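Local coordinates for protein endo-b-1,4-glucanase (PDB 1KS8) that probably hydrolyses internal beta-1,4-glucosidic linkages in cellulose and related beta-glucans, as a family 9 cellulase of the termite Nasutitermes takasagoensis, at residues W74-F79 / G87-G92; Y140-S145 / D150-T155; A218-Y223 / Q261-K266; N282-N287 / F312-A317; T356-R361 / H385-A390. All coordinates share one frame; numbering follows the deposited sequence.

In the fold
Contacts 1, 3 and 4 pair helices of the (alpha/alpha)6 barrel, and contact 2 sets a strand of the small sheet against one of its helices. W74 of contact 1 ties three of them together: its CD1 lies 3.5 Å from CH2 of W221 in contact 3, and its CE3 3.5 Å from CE2 of F312 in contact 4. D78 OD1 and E316 OE1 come within 2.6 Å, probably sharing a proton in this pH 2.5 crystal. Contact 5 joins two loops at the predicted active site: the side chains of P358 and D403 are about 5 Å apart, those of H360 and E412 about 7 Å. It lies about 35 Å from contact 3 between centres.

Contact 1 (W74-F79 / G87-G92); sequences WGLIDF and GALDDG
L76 reaches from helix 62-78 toward L89 and G92 at the start of helix 89-106, and it carries the whole contact. CB points at the other segment but stops short of touching it. CG brings the branch nearer, and the two methyls then part. CD1 continues straight out from the backbone, opposite CA (chi2 178°), and ends against the main chain of G92, 3.4 Å from its O and 3.5 Å from its C. CD2 turns the other way and meets CD1 of L89 at 4.0 Å, a plain methyl-to-methyl contact in which the two leucines cross at a slant. G92 lets the helices come close, L76 CA and G92 CA being 7.1 Å apart: a CB at that position would come tight against L76 CD2 and also crowd O of A88, the N-cap residue of that helix. The two helices run in opposite senses, joined through the short helix 80-85, whose Y83 packs on L76 while its E80 and S84 touch L89. V165 covers L76 as well, so the leucine is buried between helices 62-78, 89-106 and 149-165, with the short connecting helix 80-85 alongside.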
# COMPACT_ATOMS: atom_id res chain seq x y z
N TRP A 74 -0.40 -0.03 10.02
CA TRP A 74 -1.31 -0.95 10.70
C TRP A 74 -0.55 -2.21 11.14
O TRP A 74 -0.69 -2.66 12.28
CB TRP A 74 -2.44 -1.30 9.74
CG TRP A 74 -3.60 -2.08 10.30
CD1 TRP A 74 -3.87 -2.33 11.62
CD2 TRP A 74 -4.67 -2.65 9.55
NE1 TRP A 74 -5.05 -3.02 11.73
CE2 TRP A 74 -5.57 -3.23 10.48
CE3 TRP A 74 -4.97 -2.73 8.18
CZ2 TRP A 74 -6.74 -3.89 10.08
CZ3 TRP A 74 -6.13 -3.38 7.79
CH2 TRP A 74 -7.00 -3.95 8.73
N GLY A 75 0.25 -2.77 10.24
CA GLY A 75 1.01 -3.96 10.58
C GLY A 75 2.08 -3.68 11.61
O GLY A 75 2.40 -4.52 12.45
N LEU A 76 2.66 -2.48 11.54
CA LEU A 76 3.70 -2.06 12.47
C LEU A 76 3.15 -1.93 13.88
O LEU A 76 3.85 -2.16 14.86
CB LEU A 76 4.29 -0.71 12.04
CG LEU A 76 5.70 -0.71 11.45
CD1 LEU A 76 6.07 0.72 11.07
CD2 LEU A 76 6.70 -1.25 12.47
N ILE A 77 1.88 -1.56 13.97
CA ILE A 77 1.22 -1.39 15.27
C ILE A 77 0.82 -2.73 15.89
O ILE A 77 1.15 -3.02 17.04
CB ILE A 77 -0.04 -0.51 15.14
CG1 ILE A 77 0.35 0.90 14.69
CG2 ILE A 77 -0.79 -0.47 16.47
CD1 ILE A 77 -0.82 1.75 14.23
N ASP A 78 0.10 -3.55 15.12
CA ASP A 78 -0.37 -4.84 15.61
C ASP A 78 0.67 -5.95 15.66
O ASP A 78 0.55 -6.89 16.45
CB ASP A 78 -1.55 -5.32 14.76
CG ASP A 78 -2.81 -4.51 15.00
OD1 ASP A 78 -3.78 -4.69 14.24
OD2 ASP A 78 -2.83 -3.71 15.96
N PHE A 79 1.69 -5.86 14.81
CA PHE A 79 2.72 -6.90 14.76
C PHE A 79 4.12 -6.32 14.85
O PHE A 79 5.04 -6.75 14.14
CB PHE A 79 2.52 -7.72 13.48
CG PHE A 79 1.14 -8.29 13.35
CD1 PHE A 79 0.73 -9.35 14.16
CD2 PHE A 79 0.22 -7.72 12.47
CE1 PHE A 79 -0.58 -9.83 14.10
CE2 PHE A 79 -1.09 -8.20 12.40
CZ PHE A 79 -1.49 -9.26 13.22
N GLY A 87 14.75 -7.54 13.21
CA GLY A 87 15.72 -6.47 13.29
C GLY A 87 15.41 -5.40 12.26
O GLY A 87 16.30 -4.76 11.71
N ALA A 88 14.11 -5.21 12.00
CA ALA A 88 13.66 -4.25 11.01
C ALA A 88 12.69 -3.20 11.54
O ALA A 88 11.96 -2.58 10.76
CB ALA A 88 13.02 -5.00 9.84
N LEU A 89 12.68 -2.99 12.85
CA LEU A 89 11.77 -1.99 13.42
C LEU A 89 12.09 -0.58 12.93
O LEU A 89 11.19 0.15 12.51
CB LEU A 89 11.84 -2.03 14.95
CG LEU A 89 10.93 -1.05 15.69
CD1 LEU A 89 9.48 -1.27 15.29
CD2 LEU A 89 11.10 -1.23 17.19
N ASP A 90 13.36 -0.20 12.98
CA ASP A 90 13.74 1.13 12.52
C ASP A 90 13.38 1.33 11.04
O ASP A 90 12.80 2.35 10.67
CB ASP A 90 15.24 1.36 12.72
CG ASP A 90 15.61 1.51 14.19
OD1 ASP A 90 16.82 1.60 14.48
OD2 ASP A 90 14.69 1.54 15.03
N ASP A 91 13.73 0.36 10.21
CA ASP A 91 13.43 0.46 8.79
C ASP A 91 11.93 0.47 8.55
O ASP A 91 11.44 1.16 7.65
CB ASP A 91 14.09 -0.68 8.01
CG ASP A 91 15.57 -0.44 7.77
OD1 ASP A 91 16.20 -1.27 7.07
OD2 ASP A 91 16.11 0.57 8.26
N GLY A 92 11.19 -0.30 9.34
CA GLY A 92 9.74 -0.32 9.19
C GLY A 92 9.17 1.06 9.44
O GLY A 92 8.30 1.53 8.70

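Contact 2 (Y140-S145 / D150-T155); sequences YKIDTS and DLAGET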
# COMPACT_ATOMS: atom_id res chain seq x y z
N TYR A 140 -1.41 17.98 -9.03
CA TYR A 140 -2.86 18.15 -8.97
C TYR A 140 -3.34 18.08 -7.53
O TYR A 140 -2.83 17.29 -6.73
CB TYR A 140 -3.54 17.06 -9.80
CG TYR A 140 -3.07 16.96 -11.23
CD1 TYR A 140 -3.13 18.07 -12.08
CD2 TYR A 140 -2.59 15.76 -11.75
CE1 TYR A 140 -2.72 17.97 -13.42
CE2 TYR A 140 -2.18 15.65 -13.08
CZ TYR A 140 -2.25 16.76 -13.90
OH TYR A 140 -1.86 16.65 -15.22
N LYS A 141 -4.33 18.90 -7.20
CA LYS A 141 -4.84 18.95 -5.84
C LYS A 141 -6.35 18.90 -5.73
O LYS A 141 -7.07 19.09 -6.72
CB LYS A 141 -4.36 20.23 -5.17
CG LYS A 141 -4.97 21.49 -5.78
CD LYS A 141 -4.47 22.76 -5.10
CE LYS A 141 -5.25 23.98 -5.55
NZ LYS A 141 -5.17 24.19 -7.02
N ILE A 142 -6.82 18.63 -4.52
CA ILE A 142 -8.23 18.66 -4.22
C ILE A 142 -8.34 19.84 -3.25
O ILE A 142 -7.37 20.18 -2.56
CB ILE A 142 -8.76 17.36 -3.54
CG1 ILE A 142 -7.87 16.97 -2.36
CG2 ILE A 142 -8.84 16.24 -4.57
CD1 ILE A 142 -8.43 15.80 -1.55
N ASP A 143 -9.50 20.48 -3.22
CA ASP A 143 -9.73 21.61 -2.33
C ASP A 143 -11.23 21.73 -2.08
O ASP A 143 -11.98 20.83 -2.43
CB ASP A 143 -9.17 22.92 -2.92
CG ASP A 143 -9.59 23.15 -4.36
OD1 ASP A 143 -10.76 22.88 -4.69
OD2 ASP A 143 -8.75 23.63 -5.15
N THR A 144 -11.66 22.83 -1.47
CA THR A 144 -13.08 22.98 -1.17
C THR A 144 -14.00 23.02 -2.40
O THR A 144 -15.16 22.64 -2.31
CB THR A 144 -13.35 24.23 -0.31
OG1 THR A 144 -12.85 25.40 -0.97
CG2 THR A 144 -12.67 24.09 1.05
N SER A 145 -13.47 23.47 -3.54
CA SER A 145 -14.28 23.54 -4.76
C SER A 145 -14.21 22.23 -5.55
O SER A 145 -15.12 21.92 -6.32
CB SER A 145 -13.80 24.70 -5.64
OG SER A 145 -12.47 24.51 -6.08
N ASP A 150 -12.35 10.47 -0.43
CA ASP A 150 -11.61 9.22 -0.37
C ASP A 150 -10.11 9.44 -0.22
O ASP A 150 -9.47 8.82 0.63
CB ASP A 150 -11.90 8.34 -1.61
CG ASP A 150 -12.05 9.13 -2.90
OD1 ASP A 150 -11.76 10.34 -2.94
OD2 ASP A 150 -12.47 8.51 -3.91
N LEU A 151 -9.56 10.35 -1.02
CA LEU A 151 -8.13 10.65 -0.95
C LEU A 151 -7.76 11.30 0.39
O LEU A 151 -6.81 10.88 1.04
CB LEU A 151 -7.74 11.59 -2.09
CG LEU A 151 -6.31 12.13 -2.07
CD1 LEU A 151 -5.31 11.00 -2.20
CD2 LEU A 151 -6.14 13.13 -3.21
N ALA A 152 -8.53 12.31 0.79
CA ALA A 152 -8.27 13.00 2.05
C ALA A 152 -8.49 12.05 3.22
O ALA A 152 -7.74 12.08 4.20
CB ALA A 152 -9.19 14.21 2.18
N GLY A 153 -9.51 11.21 3.11
CA GLY A 153 -9.81 10.26 4.17
C GLY A 153 -8.73 9.21 4.35
O GLY A 153 -8.31 8.93 5.48
N GLU A 154 -8.26 8.62 3.25
CA GLU A 154 -7.22 7.60 3.37
C GLU A 154 -5.94 8.22 3.91
O GLU A 154 -5.22 7.59 4.69
CB GLU A 154 -6.94 6.94 2.01
CG GLU A 154 -6.02 5.73 2.10
CD GLU A 154 -6.58 4.63 2.99
OE1 GLU A 154 -7.75 4.23 2.77
OE2 GLU A 154 -5.87 4.15 3.90
N THR A 155 -5.65 9.44 3.49
CA THR A 155 -4.45 10.12 3.96
C THR A 155 -4.58 10.42 5.46
O THR A 155 -3.61 10.29 6.21
CB THR A 155 -4.20 11.42 3.17
OG1 THR A 155 -4.11 11.10 1.77
CG2 THR A 155 -2.89 12.06 3.61
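I142 and A152 are the nearest backbone points, 8.4 Å between CA atoms, where the edge strand 139-142 of a small three-stranded antiparallel sheet lies over helix 149-165 of the (alpha/alpha)6 barrel. A short turn leads from the strand into the helix, and the contact closes that connection. I142 does the reaching. Its CG1 branch sits between the backbone N and the carbonyl carbon (chi1 50°) and then extends, delivering CD1 to the helix. There the methyl meets CD2 of L151 at 3.9 Å and CB of A152 at 4.1 Å; the isoleucine and leucine chains lie aslant to each other. F187 of helix 171-190 packs on both I142 and A152, while I142 also touches F113 of the neighbouring strand, so apolar side chains of a helix and a strand flank the methyl contact. At the helix start D150 is buried with its carboxylate well supplied: OD1 accepts from L151 N, 2.9 Å away, and from Y195 N, while OD2 bonds S208 OG. L151 O, at the next residue, takes two donors from one turn on, from opposite faces of its carbonyl plane: T155 N at 3.1 Å and T155 OG1 at 2.8 Å.

Contact 3 (A218-Y223 / Q261-K266); sequences AAAWLY and QVLLAK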
# COMPACT_ATOMS: atom_id res chain seq x y z
N ALA A 218 -11.25 6.43 8.11
CA ALA A 218 -10.51 7.55 8.70
C ALA A 218 -10.99 7.85 10.12
O ALA A 218 -10.17 8.07 11.03
CB ALA A 218 -10.67 8.79 7.83
N ALA A 219 -12.30 7.86 10.32
CA ALA A 219 -12.86 8.14 11.64
C ALA A 219 -12.41 7.09 12.64
O ALA A 219 -12.06 7.41 13.78
CB ALA A 219 -14.38 8.19 11.57
N ALA A 220 -12.42 5.83 12.23
CA ALA A 220 -12.01 4.74 13.11
C ALA A 220 -10.54 4.89 13.51
O ALA A 220 -10.20 4.74 14.68
CB ALA A 220 -12.23 3.40 12.42
N TRP A 221 -9.68 5.20 12.54
CA TRP A 221 -8.27 5.38 12.84
C TRP A 221 -8.03 6.57 13.76
O TRP A 221 -7.18 6.52 14.65
CB TRP A 221 -7.45 5.51 11.55
CG TRP A 221 -7.06 4.18 10.99
CD1 TRP A 221 -7.58 3.56 9.89
CD2 TRP A 221 -6.09 3.28 11.54
NE1 TRP A 221 -7.00 2.32 9.73
CE2 TRP A 221 -6.08 2.13 10.73
CE3 TRP A 221 -5.24 3.33 12.65
CZ2 TRP A 221 -5.25 1.03 10.99
CZ3 TRP A 221 -4.41 2.25 12.91
CH2 TRP A 221 -4.42 1.11 12.08
N LEU A 222 -8.78 7.65 13.54
CA LEU A 222 -8.63 8.83 14.39
C LEU A 222 -9.05 8.50 15.81
O LEU A 222 -8.45 8.99 16.77
CB LEU A 222 -9.45 9.99 13.83
CG LEU A 222 -8.68 10.80 12.78
CD1 LEU A 222 -9.62 11.74 12.05
CD2 LEU A 222 -7.55 11.57 13.46
N TYR A 223 -10.08 7.68 15.97
CA TYR A 223 -10.52 7.30 17.31
C TYR A 223 -9.39 6.52 17.98
O TYR A 223 -9.06 6.76 19.14
CB TYR A 223 -11.77 6.43 17.25
CG TYR A 223 -12.14 5.85 18.60
CD1 TYR A 223 -12.43 6.68 19.69
CD2 TYR A 223 -12.17 4.47 18.80
CE1 TYR A 223 -12.74 6.14 20.94
CE2 TYR A 223 -12.48 3.93 20.04
CZ TYR A 223 -12.76 4.77 21.11
OH TYR A 223 -13.06 4.24 22.34
N GLN A 261 -14.27 -3.17 9.12
CA GLN A 261 -14.95 -4.10 10.01
C GLN A 261 -14.05 -4.77 11.05
O GLN A 261 -14.40 -4.84 12.22
CB GLN A 261 -15.68 -5.15 9.18
CG GLN A 261 -16.88 -4.56 8.44
CD GLN A 261 -17.36 -5.42 7.28
OE1 GLN A 261 -18.43 -5.18 6.72
NE2 GLN A 261 -16.57 -6.42 6.91
N VAL A 262 -12.88 -5.25 10.63
CA VAL A 262 -12.00 -5.90 11.59
C VAL A 262 -11.40 -4.86 12.54
O VAL A 262 -11.11 -5.15 13.69
CB VAL A 262 -10.89 -6.72 10.88
CG1 VAL A 262 -9.81 -5.80 10.32
CG2 VAL A 262 -10.30 -7.74 11.83
N LEU A 263 -11.25 -3.63 12.05
CA LEU A 263 -10.71 -2.54 12.87
C LEU A 263 -11.75 -2.16 13.93
O LEU A 263 -11.43 -2.08 15.11
CB LEU A 263 -10.40 -1.32 11.99
CG LEU A 263 -9.22 -0.41 12.36
CD1 LEU A 263 -9.47 0.97 11.75
CD2 LEU A 263 -9.05 -0.29 13.86
N LEU A 264 -12.98 -1.91 13.50
CA LEU A 264 -14.04 -1.55 14.43
C LEU A 264 -14.33 -2.68 15.42
O LEU A 264 -14.70 -2.42 16.56
CB LEU A 264 -15.32 -1.16 13.68
CG LEU A 264 -15.29 0.24 13.05
CD1 LEU A 264 -16.55 0.46 12.24
CD2 LEU A 264 -15.17 1.29 14.14
N ALA A 265 -14.16 -3.92 14.99
CA ALA A 265 -14.39 -5.05 15.88
C ALA A 265 -13.41 -4.96 17.04
O ALA A 265 -13.77 -5.21 18.19
CB ALA A 265 -14.20 -6.37 15.12
N LYS A 266 -12.17 -4.60 16.74
CA LYS A 266 -11.14 -4.48 17.76
C LYS A 266 -11.36 -3.27 18.67
O LYS A 266 -11.18 -3.35 19.88
CB LYS A 266 -9.75 -4.39 17.12
CG LYS A 266 -8.61 -4.31 18.13
CD LYS A 266 -7.26 -4.27 17.43
CE LYS A 266 -6.12 -4.39 18.42
NZ LYS A 266 -6.13 -3.29 19.43
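W221 starts out to one side of its helix and its chi1 of -86° brings the indole round, while L263, already directed at the other helix, uses an unusual chi1 of -148° to set CD1 over the ring. That methyl sits over one face of the indole, 3.6 Å from the centroid of the five-membered ring and 18° off its normal, a CH-pi contact displaced toward the pyrrole side, with NE1 at 3.5 Å from CD1. The side chains cross at about a right angle. The same CD1 also touches CB of A220 at 3.7 Å, and A220 CB receives CD2 of L264 at 4.0 Å, so the small alanine is straddled by two leucines. An alanine in place of W221 would probably leave L263 CD1 without its aromatic face and open a gap beside A157, A160 and A161 of helix 149-165. The segment axes approach to 10.2 Å and run roughly the same way. Helix 229-241 lies between the two in the chain, the alternation expected of an (alpha/alpha)6 barrel. E214, which binds calcium in another structure of this protein though no calcium is bound in this model, lies on W221's helix, their side chains about 8 Å apart.

Contact 4 (N282-N287 / F312-A317); sequences NYLINN and FIMLEA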
# COMPACT_ATOMS: atom_id res chain seq x y z
N ASN A 282 -14.62 -16.95 6.16
CA ASN A 282 -15.10 -18.31 5.92
C ASN A 282 -15.42 -18.50 4.45
O ASN A 282 -15.14 -19.55 3.87
CB ASN A 282 -16.34 -18.60 6.77
CG ASN A 282 -16.02 -18.74 8.25
OD1 ASN A 282 -16.92 -18.77 9.09
ND2 ASN A 282 -14.73 -18.82 8.58
N TYR A 283 -16.00 -17.47 3.84
CA TYR A 283 -16.34 -17.52 2.42
C TYR A 283 -15.08 -17.68 1.57
O TYR A 283 -15.05 -18.50 0.65
CB TYR A 283 -17.06 -16.24 1.99
CG TYR A 283 -17.18 -16.14 0.49
CD1 TYR A 283 -18.04 -16.97 -0.22
CD2 TYR A 283 -16.37 -15.26 -0.23
CE1 TYR A 283 -18.08 -16.95 -1.60
CE2 TYR A 283 -16.41 -15.23 -1.62
CZ TYR A 283 -17.27 -16.08 -2.30
OH TYR A 283 -17.29 -16.07 -3.68
N LEU A 284 -14.05 -16.90 1.88
CA LEU A 284 -12.81 -16.99 1.13
C LEU A 284 -12.20 -18.38 1.22
O LEU A 284 -11.81 -18.97 0.22
CB LEU A 284 -11.79 -15.96 1.65
CG LEU A 284 -12.08 -14.48 1.41
CD1 LEU A 284 -10.97 -13.65 2.03
CD2 LEU A 284 -12.18 -14.20 -0.09
N ILE A 285 -12.12 -18.90 2.44
CA ILE A 285 -11.54 -20.22 2.67
C ILE A 285 -12.34 -21.36 2.04
O ILE A 285 -11.77 -22.23 1.38
CB ILE A 285 -11.40 -20.50 4.19
CG1 ILE A 285 -10.42 -19.50 4.81
CG2 ILE A 285 -10.95 -21.94 4.43
CD1 ILE A 285 -10.22 -19.66 6.30
N ASN A 286 -13.65 -21.32 2.23
CA ASN A 286 -14.52 -22.38 1.74
C ASN A 286 -15.03 -22.27 0.30
O ASN A 286 -15.18 -23.29 -0.37
CB ASN A 286 -15.74 -22.51 2.66
CG ASN A 286 -15.37 -22.93 4.07
OD1 ASN A 286 -16.09 -22.63 5.03
ND2 ASN A 286 -14.26 -23.64 4.20
N ASN A 287 -15.29 -21.06 -0.18
CA ASN A 287 -15.87 -20.92 -1.51
C ASN A 287 -15.22 -20.07 -2.59
O ASN A 287 -15.39 -20.36 -3.78
CB ASN A 287 -17.33 -20.48 -1.35
CG ASN A 287 -18.12 -21.43 -0.46
OD1 ASN A 287 -18.58 -21.06 0.62
ND2 ASN A 287 -18.29 -22.66 -0.92
N PHE A 312 -3.86 -10.98 5.15
CA PHE A 312 -3.71 -10.05 6.26
C PHE A 312 -5.02 -9.88 7.02
O PHE A 312 -5.01 -9.79 8.25
CB PHE A 312 -3.22 -8.69 5.79
CG PHE A 312 -2.87 -7.77 6.92
CD1 PHE A 312 -1.86 -8.12 7.81
CD2 PHE A 312 -3.58 -6.60 7.14
CE1 PHE A 312 -1.56 -7.31 8.91
CE2 PHE A 312 -3.29 -5.78 8.23
CZ PHE A 312 -2.28 -6.14 9.12
N ILE A 313 -6.14 -9.83 6.31
CA ILE A 313 -7.43 -9.70 6.97
C ILE A 313 -7.63 -10.93 7.86
O ILE A 313 -8.14 -10.82 8.98
CB ILE A 313 -8.59 -9.59 5.95
CG1 ILE A 313 -8.56 -8.21 5.28
CG2 ILE A 313 -9.93 -9.82 6.64
CD1 ILE A 313 -8.75 -7.04 6.25
N MET A 314 -7.22 -12.09 7.38
CA MET A 314 -7.35 -13.32 8.15
C MET A 314 -6.50 -13.28 9.41
O MET A 314 -6.93 -13.72 10.48
CB MET A 314 -6.96 -14.53 7.30
CG MET A 314 -7.95 -14.85 6.21
SD MET A 314 -7.47 -16.32 5.29
CE MET A 314 -8.48 -16.12 3.82
N LEU A 315 -5.28 -12.75 9.28
CA LEU A 315 -4.39 -12.65 10.42
C LEU A 315 -4.94 -11.66 11.45
O LEU A 315 -4.82 -11.88 12.66
CB LEU A 315 -2.99 -12.22 9.95
CG LEU A 315 -2.27 -13.34 9.19
CD1 LEU A 315 -1.13 -12.78 8.36
CD2 LEU A 315 -1.76 -14.38 10.18
N GLU A 316 -5.58 -10.60 10.97
CA GLU A 316 -6.17 -9.61 11.87
C GLU A 316 -7.39 -10.22 12.56
O GLU A 316 -7.65 -9.96 13.73
CB GLU A 316 -6.58 -8.35 11.09
CG GLU A 316 -5.42 -7.42 10.79
CD GLU A 316 -5.01 -6.59 11.99
OE1 GLU A 316 -3.87 -6.09 12.02
OE2 GLU A 316 -5.85 -6.43 12.91
N ALA A 317 -8.13 -11.04 11.82
CA ALA A 317 -9.31 -11.70 12.36
C ALA A 317 -8.90 -12.68 13.45
O ALA A 317 -9.57 -12.79 14.48
CB ALA A 317 -10.06 -12.43 11.26
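M314 carries most of the buried surface here, with L284 and I285 as its partners. The residues join helix 303-319 to the end of helix 271-286, two helices of the (alpha/alpha)6 barrel that are linked by a long excursion of the chain. M314 leaves its helix with CG anti to its own carbonyl carbon (chi1 -71°), and the chain beyond is stretched, with chi2 -178° and chi3 -163°, so the thioether spans the gap and only its terminal methyl arrives at the other helix. CE settles in the angle between two neighbouring residues. L284 points toward helix 303-319 and offers CB and CD1, while I285 leaves its helix to one side, and its CG1 comes near the methyl. The methionine lies aslant to both. F330 of helix 324-341 packs against both M314 and I285, and V281, one turn earlier on helix 271-286, adds to the same apolar patch around M314. Beyond I285 the helix soon ends, and K290 NZ bonds back to the main-chain O atoms of both L284 and I285, tying the following loop to this last turn. M314 CE lies 3.9 Å from L284 CD1, 4.0 Å from L284 CB and 4.0 Å from I285 CG1.

Contact 5 (T356-R361 / H385-A390); sequences TRPHHR and HVLSGA. With SO4 (sulfate ion), chain B.
The H360 imidazole has L387 CD2 over one face, 3.6 Å from the ring centroid and 9° off the normal, a CH-pi contact almost over the ring centre; L387 CD1 reaches CE1 of H360 at 3.7 Å. At the edges of that ring NE2 bonds Q19 OE1 and ND1 bonds S363 OG. The sulfate, probably from the crystallisation liquor, is met edge-on by two other groups. H359 NE2 donates to O1 at 2.6 Å, and the R361 guanidinium grips from NH1 to O4 and NH2 to O2, both 2.8 Å and at 170° and 162°. P358 CG adds to the apolar packing, 4.1 Å from L387 CD2. An alanine here in place of H360 would probably strip L387 of its aromatic face and leave Q19 OE1 and S363 OG without their imidazole partner. The side chains of P358 and D403, a predicted active-site residue that R357 salt-bridges, are about 5 Å apart, and H359 packs on E412, the other one: an arrangement consistent with loops that line the catalytic cleft of a family 9 glucanase.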
# COMPACT_ATOMS: atom_id res chain seq x y z
N THR A 356 12.27 -12.13 -13.12
CA THR A 356 13.48 -11.32 -13.25
C THR A 356 13.25 -10.14 -14.18
O THR A 356 14.13 -9.31 -14.37
CB THR A 356 14.66 -12.15 -13.80
OG1 THR A 356 14.39 -12.55 -15.15
CG2 THR A 356 14.90 -13.37 -12.94
N ARG A 357 12.04 -10.06 -14.74
CA ARG A 357 11.71 -8.97 -15.66
C ARG A 357 10.47 -8.19 -15.23
O ARG A 357 9.53 -8.01 -16.01
CB ARG A 357 11.52 -9.52 -17.07
CG ARG A 357 12.73 -10.28 -17.60
CD ARG A 357 12.46 -10.90 -18.96
NE ARG A 357 13.64 -11.56 -19.53
CZ ARG A 357 14.16 -12.69 -19.08
NH1 ARG A 357 13.61 -13.32 -18.04
NH2 ARG A 357 15.23 -13.21 -19.66
N PRO A 358 10.44 -7.71 -13.97
CA PRO A 358 9.26 -6.96 -13.55
C PRO A 358 9.06 -5.72 -14.43
O PRO A 358 10.03 -5.14 -14.93
CB PRO A 358 9.56 -6.60 -12.09
CG PRO A 358 11.06 -6.55 -12.05
CD PRO A 358 11.45 -7.75 -12.90
N HIS A 359 7.80 -5.35 -14.64
CA HIS A 359 7.44 -4.18 -15.44
C HIS A 359 7.81 -2.98 -14.57
O HIS A 359 6.96 -2.36 -13.94
CB HIS A 359 5.93 -4.21 -15.70
CG HIS A 359 5.46 -3.17 -16.66
ND1 HIS A 359 5.62 -3.30 -18.02
CD2 HIS A 359 4.84 -1.99 -16.46
CE1 HIS A 359 5.11 -2.23 -18.62
NE2 HIS A 359 4.63 -1.43 -17.70
N HIS A 360 9.09 -2.65 -14.57
CA HIS A 360 9.61 -1.62 -13.68
C HIS A 360 10.80 -0.92 -14.31
O HIS A 360 11.83 -1.53 -14.60
CB HIS A 360 9.99 -2.35 -12.39
CG HIS A 360 10.35 -1.46 -11.25
ND1 HIS A 360 11.65 -1.09 -10.99
CD2 HIS A 360 9.60 -0.94 -10.25
CE1 HIS A 360 11.68 -0.37 -9.88
NE2 HIS A 360 10.45 -0.27 -9.41
N ARG A 361 10.66 0.39 -14.50
CA ARG A 361 11.70 1.19 -15.13
C ARG A 361 13.05 1.29 -14.44
O ARG A 361 14.07 0.91 -15.03
CB ARG A 361 11.16 2.60 -15.39
CG ARG A 361 10.06 2.63 -16.43
CD ARG A 361 9.37 3.99 -16.46
NE ARG A 361 8.34 4.07 -17.50
CZ ARG A 361 7.16 3.46 -17.45
NH1 ARG A 361 6.83 2.71 -16.40
NH2 ARG A 361 6.29 3.62 -18.44
N HIS A 385 18.95 -4.61 -12.61
CA HIS A 385 18.98 -4.66 -11.15
C HIS A 385 17.89 -5.61 -10.64
O HIS A 385 16.78 -5.61 -11.16
CB HIS A 385 18.70 -3.29 -10.54
CG HIS A 385 19.61 -2.20 -11.02
ND1 HIS A 385 20.95 -2.16 -10.70
CD2 HIS A 385 19.37 -1.11 -11.77
CE1 HIS A 385 21.49 -1.08 -11.23
NE2 HIS A 385 20.56 -0.42 -11.89
N VAL A 386 18.23 -6.40 -9.64
CA VAL A 386 17.25 -7.30 -9.04
C VAL A 386 16.39 -6.43 -8.13
O VAL A 386 16.91 -5.72 -7.27
CB VAL A 386 17.94 -8.41 -8.22
CG1 VAL A 386 16.91 -9.19 -7.42
CG2 VAL A 386 18.70 -9.34 -9.15
N LEU A 387 15.08 -6.48 -8.33
CA LEU A 387 14.15 -5.68 -7.54
C LEU A 387 13.73 -6.46 -6.30
O LEU A 387 12.56 -6.84 -6.14
CB LEU A 387 12.93 -5.31 -8.39
CG LEU A 387 11.95 -4.30 -7.79
CD1 LEU A 387 12.67 -2.98 -7.49
CD2 LEU A 387 10.82 -4.06 -8.79
N SER A 388 14.69 -6.68 -5.42
CA SER A 388 14.46 -7.45 -4.21
C SER A 388 13.19 -7.09 -3.45
O SER A 388 12.95 -5.91 -3.15
CB SER A 388 15.67 -7.31 -3.27
OG SER A 388 16.87 -7.65 -3.95
N GLY A 389 12.39 -8.11 -3.16
CA GLY A 389 11.17 -7.92 -2.39
C GLY A 389 9.86 -7.62 -3.09
O GLY A 389 8.80 -7.73 -2.48
N ALA A 390 9.92 -7.25 -4.37
CA ALA A 390 8.70 -6.91 -5.10
C ALA A 390 7.79 -8.08 -5.42
O ALA A 390 8.22 -9.07 -6.02
CB ALA A 390 9.06 -6.17 -6.39
S SO4 B . 3.20 1.82 -16.84
O1 SO4 B . 2.84 0.43 -17.58
O2 SO4 B . 3.66 2.70 -17.89
O3 SO4 B . 2.14 2.28 -16.21
O4 SO4 B . 4.31 1.47 -15.99